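Local coordinates for protein CT021 (Chlamydia trachomatis serovar L2, PDB 6UXD) that is of unknown function but belongs to a protein family placed in the same clan as the lipoprotein-sorting factors LolA and LolB, at residues G19-L24 against K30-I35; L81-I84 against L89-F92; F183-S188 against I201-Q206. All coordinates share one frame; numbering follows the deposited sequence.

From the N terminus, the chain first closes a short loop at interaction 1, where strand 21-26 turns back into strand 29-38. Strand 43-50 follows on the far flank of that second strand and pairs in turn with strand 79-84, which opens the hairpin of interaction 2. The centres of interactions 1 and 2 lie about 15 Å apart, with no direct touch. Interaction 3 comes last, across the base of the hairpin of strands 186-189 and 196-204; strand 196-204 runs beside strand 21-26, bringing the C-terminal part of the chain against interaction 1, where F183 packs on A22. The three closures follow in series, and none encloses another.

Interaction 1 of 3, residues G19-L24 against K30-I35; sequences GDYAVL and KFFFLI
The methyl CG2 of V23 overlaps the CD2 corner of the F32 ring obliquely, 3.4 Å from that atom. At the ring's far corner Y21 CD1 comes to 3.7 Å from F32 CZ. The two rings are almost parallel, at 9°, yet slid so far apart that they barely overlap. With CG turned away from the backbone N (chi1 -169°), the F32 ring reaches across to the neighbouring strand. Flat aromatics and a beta-branched valine suit this buried sheet face, and the hydroxyl of Y21 is hydrogen-bonded to E202, which satisfies its polar end.

On the other face, L24 CD2 meets F33 CE1 at 4.2 Å, the side chains roughly perpendicular. The carbonyl O of A22 lies at the edge of the F33 ring, in its plane. Between the faces runs an antiparallel hairpin: A22 pairs with F33 and L24 with F31 through two hydrogen bonds each, F33 N to A22 O being 2.9 Å. I35 N continues the pattern, giving a nearly straight bond (175°) to D20 O. The chemistry implies a division of labour: the paired amides satisfy the backbone groups turned between the strands and set the register, while largely apolar side chains line the two faces.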
loop_
_atom_site.group_PDB
_atom_site.type_symbol
_atom_site.label_atom_id
_atom_site.label_comp_id
_atom_site.label_asym_id
_atom_site.label_seq_id
_atom_site.Cartn_x
_atom_site.Cartn_y
_atom_site.Cartn_z
ATOM N N GLY A 19 7.680 4.821 -10.349
ATOM C CA GLY A 19 8.773 4.019 -9.881
ATOM C C GLY A 19 8.821 3.827 -8.371
ATOM O O GLY A 19 9.539 2.946 -7.901
ATOM N N ASP A 20 8.102 4.645 -7.603
ATOM C CA ASP A 20 8.027 4.452 -6.161
ATOM C C ASP A 20 7.251 3.183 -5.836
ATOM O O ASP A 20 6.232 2.890 -6.461
ATOM C CB ASP A 20 7.358 5.644 -5.492
ATOM C CG ASP A 20 8.222 6.874 -5.515
ATOM O OD1 ASP A 20 9.374 6.756 -5.978
ATOM O OD2 ASP A 20 7.747 7.950 -5.093
ATOM N N TYR A 21 7.743 2.418 -4.853
ATOM C CA TYR A 21 7.122 1.151 -4.510
ATOM C C TYR A 21 7.214 0.923 -3.006
ATOM O O TYR A 21 7.951 1.611 -2.294
ATOM C CB TYR A 21 7.750 -0.007 -5.266
ATOM C CG TYR A 21 9.074 -0.445 -4.701
ATOM C CD1 TYR A 21 9.166 -1.517 -3.827
ATOM C CD2 TYR A 21 10.226 0.229 -5.032
ATOM C CE1 TYR A 21 10.405 -1.904 -3.302
ATOM C CE2 TYR A 21 11.433 -0.134 -4.526
ATOM C CZ TYR A 21 11.531 -1.202 -3.667
ATOM O OH TYR A 21 12.770 -1.554 -3.178
ATOM N N ALA A 22 6.424 -0.037 -2.525
ATOM C CA ALA A 22 6.508 -0.480 -1.135
ATOM C C ALA A 22 5.899 -1.872 -1.002
ATOM O O ALA A 22 4.981 -2.238 -1.741
ATOM C CB ALA A 22 5.809 0.516 -0.210
ATOM N N VAL A 23 6.438 -2.659 -0.068
ATOM C CA VAL A 23 5.989 -4.028 0.177
ATOM C C VAL A 23 5.420 -4.067 1.587
ATOM O O VAL A 23 6.123 -3.764 2.560
ATOM C CB VAL A 23 7.116 -5.061 0.003
ATOM C CG1 VAL A 23 6.612 -6.474 0.260
ATOM C CG2 VAL A 23 7.714 -4.972 -1.408
ATOM N N LEU A 24 4.150 -4.403 1.699
ATOM C CA LEU A 24 3.462 -4.379 2.974
ATOM C C LEU A 24 3.134 -5.807 3.369
ATOM O O LEU A 24 2.898 -6.660 2.510
ATOM C CB LEU A 24 2.189 -3.522 2.898
ATOM C CG LEU A 24 2.348 -2.021 3.164
ATOM C CD1 LEU A 24 3.328 -1.370 2.225
ATOM C CD2 LEU A 24 1.010 -1.302 3.073
ATOM N N LYS A 30 1.581 -10.746 1.650
ATOM C CA LYS A 30 2.519 -9.733 1.178
ATOM C C LYS A 30 1.920 -9.030 -0.028
ATOM O O LYS A 30 1.481 -9.695 -0.969
ATOM C CB LYS A 30 3.869 -10.350 0.785
ATOM C CG LYS A 30 4.539 -11.144 1.889
ATOM C CD LYS A 30 5.347 -10.280 2.825
ATOM C CE LYS A 30 5.974 -11.151 3.919
ATOM N NZ LYS A 30 4.955 -11.552 4.951
ATOM N N PHE A 31 1.934 -7.695 -0.014
ATOM C CA PHE A 31 1.371 -6.879 -1.085
ATOM C C PHE A 31 2.433 -5.934 -1.637
ATOM O O PHE A 31 3.048 -5.173 -0.883
ATOM C CB PHE A 31 0.167 -6.098 -0.559
ATOM C CG PHE A 31 -0.857 -6.969 0.106
ATOM C CD1 PHE A 31 -0.942 -7.037 1.483
ATOM C CD2 PHE A 31 -1.706 -7.763 -0.653
ATOM C CE1 PHE A 31 -1.875 -7.865 2.101
ATOM C CE2 PHE A 31 -2.642 -8.586 -0.045
ATOM C CZ PHE A 31 -2.722 -8.637 1.335
ATOM N N PHE A 32 2.639 -5.965 -2.951
ATOM C CA PHE A 32 3.623 -5.118 -3.618
ATOM C C PHE A 32 2.892 -3.988 -4.332
ATOM O O PHE A 32 2.144 -4.237 -5.280
ATOM C CB PHE A 32 4.439 -5.959 -4.597
ATOM C CG PHE A 32 5.655 -5.262 -5.162
ATOM C CD1 PHE A 32 5.534 -4.339 -6.183
ATOM C CD2 PHE A 32 6.924 -5.578 -4.704
ATOM C CE1 PHE A 32 6.647 -3.715 -6.707
ATOM C CE2 PHE A 32 8.040 -4.958 -5.231
ATOM C CZ PHE A 32 7.907 -4.031 -6.230
ATOM N N PHE A 33 3.111 -2.751 -3.875
ATOM C CA PHE A 33 2.490 -1.561 -4.438
ATOM C C PHE A 33 3.496 -0.820 -5.305
ATOM O O PHE A 33 4.626 -0.579 -4.876
ATOM C CB PHE A 33 1.997 -0.607 -3.350
ATOM C CG PHE A 33 0.867 -1.149 -2.519
ATOM C CD1 PHE A 33 1.102 -2.111 -1.547
ATOM C CD2 PHE A 33 -0.420 -0.674 -2.695
ATOM C CE1 PHE A 33 0.062 -2.604 -0.776
ATOM C CE2 PHE A 33 -1.458 -1.161 -1.938
ATOM C CZ PHE A 33 -1.217 -2.125 -0.970
ATOM N N LEU A 34 3.074 -0.421 -6.503
ATOM C CA LEU A 34 3.950 0.252 -7.456
ATOM C C LEU A 34 3.214 1.412 -8.104
ATOM O O LEU A 34 2.103 1.235 -8.605
ATOM C CB LEU A 34 4.434 -0.714 -8.537
ATOM C CG LEU A 34 5.154 -0.089 -9.741
ATOM C CD1 LEU A 34 6.402 0.663 -9.300
ATOM C CD2 LEU A 34 5.520 -1.150 -10.781
ATOM N N ILE A 35 3.828 2.594 -8.087
ATOM C CA ILE A 35 3.297 3.758 -8.782
ATOM C C ILE A 35 3.802 3.695 -10.217
ATOM O O ILE A 35 5.013 3.739 -10.452
ATOM C CB ILE A 35 3.754 5.066 -8.114
ATOM C CG1 ILE A 35 3.381 5.121 -6.630
ATOM C CG2 ILE A 35 3.249 6.246 -8.927
ATOM C CD1 ILE A 35 1.896 5.041 -6.326
#

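Interaction 2 of 3, residues L81-I84 against L89-F92; sequences LLRI and LMIF
L89 and I84 lie side by side and point the same way, with L89 CD1 3.6 Å from I84 CG1. The same methyl also rests 3.4 Å from the carbonyl O of R83. It gets there because L89 CG is anti to the backbone N (chi1 -177°), swinging the branch towards the partner strand. Next to them, L82 and I91 share a face of the sheet, with L82 CG and I91 CG1 4.3 Å apart. Branched aliphatics suit this side, since helix 108-116 covers it: F111 touches both L82 and I91, and V112 touches L89.

The contact belongs to the beta hairpin of strands 79-84 and 90-95, and its segments 81-84 and 90-92 run antiparallel at 162°. L81 and F92 make a hydrogen-bonded pair, and R83 N gives an almost straight bond to M90 O (2.8 Å, 178°). The return bond, M90 N to R83 O, is weak at 3.3 Å, next to the turn.

The opposite face carries L81, R83, M90 and F92. R83 and M90 meet at a slant, M90 CE lying 3.6 Å from R83 CD: the extended arginine offers its apolar stem to the flexible thioether, while its guanidinium goes on to a salt bridge with E41. Farther along, the F92 ring presents its edge to L81 O, in the ring plane, with F92 CD1 3.6 Å away. W99 of strand 98-101 packs against both L81 and F92.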
loop_
_atom_site.group_PDB
_atom_site.type_symbol
_atom_site.label_atom_id
_atom_site.label_comp_id
_atom_site.label_asym_id
_atom_site.label_seq_id
_atom_site.Cartn_x
_atom_site.Cartn_y
_atom_site.Cartn_z
ATOM N N LEU A 81 -4.929 -3.130 -10.740
ATOM C CA LEU A 81 -4.445 -1.870 -11.277
ATOM C C LEU A 81 -5.487 -0.827 -10.929
ATOM O O LEU A 81 -6.670 -1.004 -11.234
ATOM C CB LEU A 81 -4.210 -1.971 -12.785
ATOM C CG LEU A 81 -3.690 -0.709 -13.470
ATOM C CD1 LEU A 81 -2.329 -0.309 -12.884
ATOM C CD2 LEU A 81 -3.606 -0.894 -14.994
ATOM N N LEU A 82 -5.058 0.237 -10.263
ATOM C CA LEU A 82 -5.943 1.298 -9.812
ATOM C C LEU A 82 -5.666 2.545 -10.624
ATOM O O LEU A 82 -4.510 2.962 -10.750
ATOM C CB LEU A 82 -5.740 1.628 -8.332
ATOM C CG LEU A 82 -6.405 0.735 -7.295
ATOM C CD1 LEU A 82 -5.993 -0.695 -7.445
ATOM C CD2 LEU A 82 -6.050 1.251 -5.907
ATOM N N ARG A 83 -6.716 3.144 -11.144
ATOM C CA ARG A 83 -6.631 4.453 -11.775
ATOM C C ARG A 83 -7.295 5.445 -10.829
ATOM O O ARG A 83 -8.510 5.375 -10.602
ATOM C CB ARG A 83 -7.308 4.454 -13.146
ATOM C CG ARG A 83 -7.053 5.718 -13.930
ATOM C CD ARG A 83 -8.004 5.840 -15.110
ATOM N NE ARG A 83 -7.672 7.018 -15.902
ATOM C CZ ARG A 83 -8.228 8.220 -15.764
ATOM N NH1 ARG A 83 -9.185 8.441 -14.867
ATOM N NH2 ARG A 83 -7.829 9.212 -16.549
ATOM N N ILE A 84 -6.501 6.373 -10.295
ATOM C CA ILE A 84 -6.946 7.322 -9.278
ATOM C C ILE A 84 -7.005 8.695 -9.926
ATOM O O ILE A 84 -6.017 9.148 -10.513
ATOM C CB ILE A 84 -6.007 7.322 -8.054
ATOM C CG1 ILE A 84 -5.943 5.926 -7.432
ATOM C CG2 ILE A 84 -6.483 8.345 -7.014
ATOM C CD1 ILE A 84 -4.782 5.695 -6.469
ATOM N N LEU A 89 -12.919 5.977 -8.439
ATOM C CA LEU A 89 -11.842 5.018 -8.622
ATOM C C LEU A 89 -12.236 3.958 -9.643
ATOM O O LEU A 89 -13.359 3.451 -9.638
ATOM C CB LEU A 89 -11.508 4.355 -7.288
ATOM C CG LEU A 89 -10.338 3.370 -7.353
ATOM C CD1 LEU A 89 -9.036 4.152 -7.504
ATOM C CD2 LEU A 89 -10.302 2.456 -6.129
ATOM N N MET A 90 -11.303 3.619 -10.518
ATOM C CA MET A 90 -11.490 2.530 -11.460
ATOM C C MET A 90 -10.420 1.486 -11.207
ATOM O O MET A 90 -9.236 1.818 -11.082
ATOM C CB MET A 90 -11.446 3.045 -12.903
ATOM C CG MET A 90 -11.484 1.938 -13.943
ATOM S SD MET A 90 -11.827 2.545 -15.620
ATOM C CE MET A 90 -11.095 4.151 -15.580
ATOM N N ILE A 91 -10.844 0.227 -11.105
ATOM C CA ILE A 91 -9.966 -0.881 -10.789
ATOM C C ILE A 91 -9.998 -1.869 -11.941
ATOM O O ILE A 91 -11.057 -2.135 -12.513
ATOM C CB ILE A 91 -10.384 -1.590 -9.485
ATOM C CG1 ILE A 91 -10.399 -0.603 -8.320
ATOM C CG2 ILE A 91 -9.464 -2.749 -9.203
ATOM C CD1 ILE A 91 -10.734 -1.274 -6.997
ATOM N N PHE A 92 -8.843 -2.447 -12.237
ATOM C CA PHE A 92 -8.721 -3.516 -13.208
ATOM C C PHE A 92 -8.045 -4.694 -12.534
ATOM O O PHE A 92 -7.261 -4.517 -11.596
ATOM C CB PHE A 92 -7.891 -3.097 -14.412
ATOM C CG PHE A 92 -8.356 -1.844 -15.076
ATOM C CD1 PHE A 92 -8.047 -0.596 -14.548
ATOM C CD2 PHE A 92 -9.074 -1.902 -16.261
ATOM C CE1 PHE A 92 -8.461 0.565 -15.172
ATOM C CE2 PHE A 92 -9.479 -0.744 -16.893
ATOM C CZ PHE A 92 -9.176 0.496 -16.345
#

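Interaction 3 of 3, residues F183-S188 against I201-Q206; sequences FPLWTS and IEMGHQ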
loop_
_atom_site.group_PDB
_atom_site.type_symbol
_atom_site.label_atom_id
_atom_site.label_comp_id
_atom_site.label_asym_id
_atom_site.label_seq_id
_atom_site.Cartn_x
_atom_site.Cartn_y
_atom_site.Cartn_z
ATOM N N PHE A 183 4.805 6.153 0.966
ATOM C CA PHE A 183 4.061 5.032 1.521
ATOM C C PHE A 183 4.222 4.933 3.036
ATOM O O PHE A 183 5.232 5.365 3.600
ATOM C CB PHE A 183 4.513 3.725 0.903
ATOM C CG PHE A 183 4.093 3.545 -0.518
ATOM C CD1 PHE A 183 2.831 3.077 -0.817
ATOM C CD2 PHE A 183 4.972 3.806 -1.548
ATOM C CE1 PHE A 183 2.446 2.873 -2.123
ATOM C CE2 PHE A 183 4.604 3.612 -2.852
ATOM C CZ PHE A 183 3.323 3.143 -3.149
ATOM N N PRO A 184 3.246 4.349 3.715
ATOM C CA PRO A 184 3.338 4.234 5.168
ATOM C C PRO A 184 4.465 3.301 5.590
ATOM O O PRO A 184 4.850 2.380 4.866
ATOM C CB PRO A 184 1.967 3.678 5.568
ATOM C CG PRO A 184 1.451 3.018 4.341
ATOM C CD PRO A 184 1.996 3.780 3.184
ATOM N N LEU A 185 5.016 3.582 6.772
ATOM C CA LEU A 185 6.006 2.700 7.399
ATOM C C LEU A 185 5.370 1.598 8.225
ATOM O O LEU A 185 5.974 0.532 8.410
ATOM C CB LEU A 185 6.919 3.504 8.321
ATOM C CG LEU A 185 7.734 4.620 7.684
ATOM C CD1 LEU A 185 8.350 5.499 8.762
ATOM C CD2 LEU A 185 8.792 4.009 6.780
ATOM N N TRP A 186 4.171 1.841 8.736
ATOM C CA TRP A 186 3.595 1.016 9.790
ATOM C C TRP A 186 2.144 1.437 9.981
ATOM O O TRP A 186 1.850 2.632 10.055
ATOM C CB TRP A 186 4.400 1.205 11.063
ATOM C CG TRP A 186 4.054 0.356 12.249
ATOM C CD1 TRP A 186 3.130 0.620 13.218
ATOM C CD2 TRP A 186 4.696 -0.857 12.623
ATOM N NE1 TRP A 186 3.157 -0.373 14.176
ATOM C CE2 TRP A 186 4.102 -1.299 13.820
ATOM C CE3 TRP A 186 5.703 -1.633 12.041
ATOM C CZ2 TRP A 186 4.490 -2.478 14.453
ATOM C CZ3 TRP A 186 6.079 -2.800 12.663
ATOM C CH2 TRP A 186 5.484 -3.212 13.857
ATOM N N THR A 187 1.234 0.475 10.034
ATOM C CA THR A 187 -0.179 0.764 10.250
ATOM C C THR A 187 -0.730 -0.152 11.329
ATOM O O THR A 187 -0.552 -1.371 11.266
ATOM C CB THR A 187 -0.960 0.596 8.946
ATOM O OG1 THR A 187 -0.373 1.436 7.946
ATOM C CG2 THR A 187 -2.427 0.977 9.141
ATOM N N SER A 188 -1.395 0.437 12.317
ATOM C CA SER A 188 -1.966 -0.291 13.435
ATOM C C SER A 188 -3.448 0.038 13.509
ATOM O O SER A 188 -3.820 1.214 13.511
ATOM C CB SER A 188 -1.247 0.086 14.738
ATOM O OG SER A 188 -1.884 -0.471 15.874
ATOM N N ILE A 201 7.848 -3.680 4.842
ATOM C CA ILE A 201 9.136 -4.351 4.978
ATOM C C ILE A 201 10.146 -3.876 3.951
ATOM O O ILE A 201 11.354 -4.068 4.161
ATOM C CB ILE A 201 8.969 -5.881 4.918
ATOM C CG1 ILE A 201 8.428 -6.340 3.552
ATOM C CG2 ILE A 201 8.036 -6.320 6.016
ATOM C CD1 ILE A 201 8.200 -7.863 3.453
ATOM N N GLU A 202 9.702 -3.232 2.871
ATOM C CA GLU A 202 10.619 -2.659 1.899
ATOM C C GLU A 202 9.920 -1.508 1.204
ATOM O O GLU A 202 8.713 -1.575 0.970
ATOM C CB GLU A 202 11.077 -3.700 0.876
ATOM C CG GLU A 202 12.221 -3.221 -0.020
ATOM C CD GLU A 202 12.715 -4.288 -0.997
ATOM O OE1 GLU A 202 13.096 -5.376 -0.534
ATOM O OE2 GLU A 202 12.707 -4.038 -2.234
ATOM N N MET A 203 10.657 -0.431 0.938
ATOM C CA MET A 203 10.153 0.621 0.067
ATOM C C MET A 203 11.338 1.225 -0.671
ATOM O O MET A 203 12.492 1.107 -0.242
ATOM C CB MET A 203 9.369 1.704 0.839
ATOM C CG MET A 203 10.147 2.343 1.947
ATOM S SD MET A 203 9.325 3.636 2.897
ATOM C CE MET A 203 7.854 2.840 3.568
ATOM N N GLY A 204 11.041 1.860 -1.800
ATOM C CA GLY A 204 12.076 2.504 -2.572
ATOM C C GLY A 204 11.601 3.229 -3.820
ATOM O O GLY A 204 10.467 3.729 -3.898
ATOM N N HIS A 205 12.510 3.325 -4.785
ATOM C CA HIS A 205 12.333 4.155 -5.962
ATOM C C HIS A 205 12.865 3.415 -7.178
ATOM O O HIS A 205 13.627 2.447 -7.058
ATOM C CB HIS A 205 13.065 5.488 -5.817
ATOM C CG HIS A 205 12.834 6.170 -4.508
ATOM N ND1 HIS A 205 11.611 6.691 -4.144
ATOM C CD2 HIS A 205 13.674 6.428 -3.476
ATOM C CE1 HIS A 205 11.708 7.251 -2.952
ATOM N NE2 HIS A 205 12.948 7.101 -2.522
ATOM N N GLN A 206 12.452 3.900 -8.355
ATOM C CA GLN A 206 12.972 3.447 -9.645
ATOM C C GLN A 206 12.642 1.992 -9.907
ATOM O O GLN A 206 13.430 1.279 -10.521
ATOM C CB GLN A 206 14.489 3.641 -9.751
ATOM C CG GLN A 206 14.959 5.069 -9.557
ATOM C CD GLN A 206 16.479 5.174 -9.438
ATOM O OE1 GLN A 206 17.125 5.891 -10.211
ATOM N NE2 GLN A 206 17.056 4.465 -8.454
#
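At the base of the beta hairpin formed by strands 186-189 and 196-204, the chain entering the first strand is met by one side chain of the second, that of M203. Its terminal methyl makes nearly the whole contact. M203 CE lies 3.3 Å from the carbonyl O of P184 and 3.5 Å from L185 CD2, with F183 O a little farther at 3.6 Å. The thioether and L185 meet at about a right angle, and M203 SD stands 3.9 Å from that same leucine methyl. M203 CG sits between its own backbone N and carbonyl carbon (chi1 56°), and a bend at the last torsion turns the methyl towards 183-185.

No hydrogen bond spans the two segments here. The backbones are well apart, with F183 and M203 CA atoms 7.7 Å from each other, a distance that a long, unbranched methionine can bridge. P184 O is hydrogen-bonded to T200 OG1, so the methyl is not its sole partner. The leucine adds a branched apolar end, and F183, like M203, also packs on A22 of strand 21-26. M203 thus reaches from strand 196-204 to the chain that leads into strand 186-189, at the open end of this antiparallel beta hairpin.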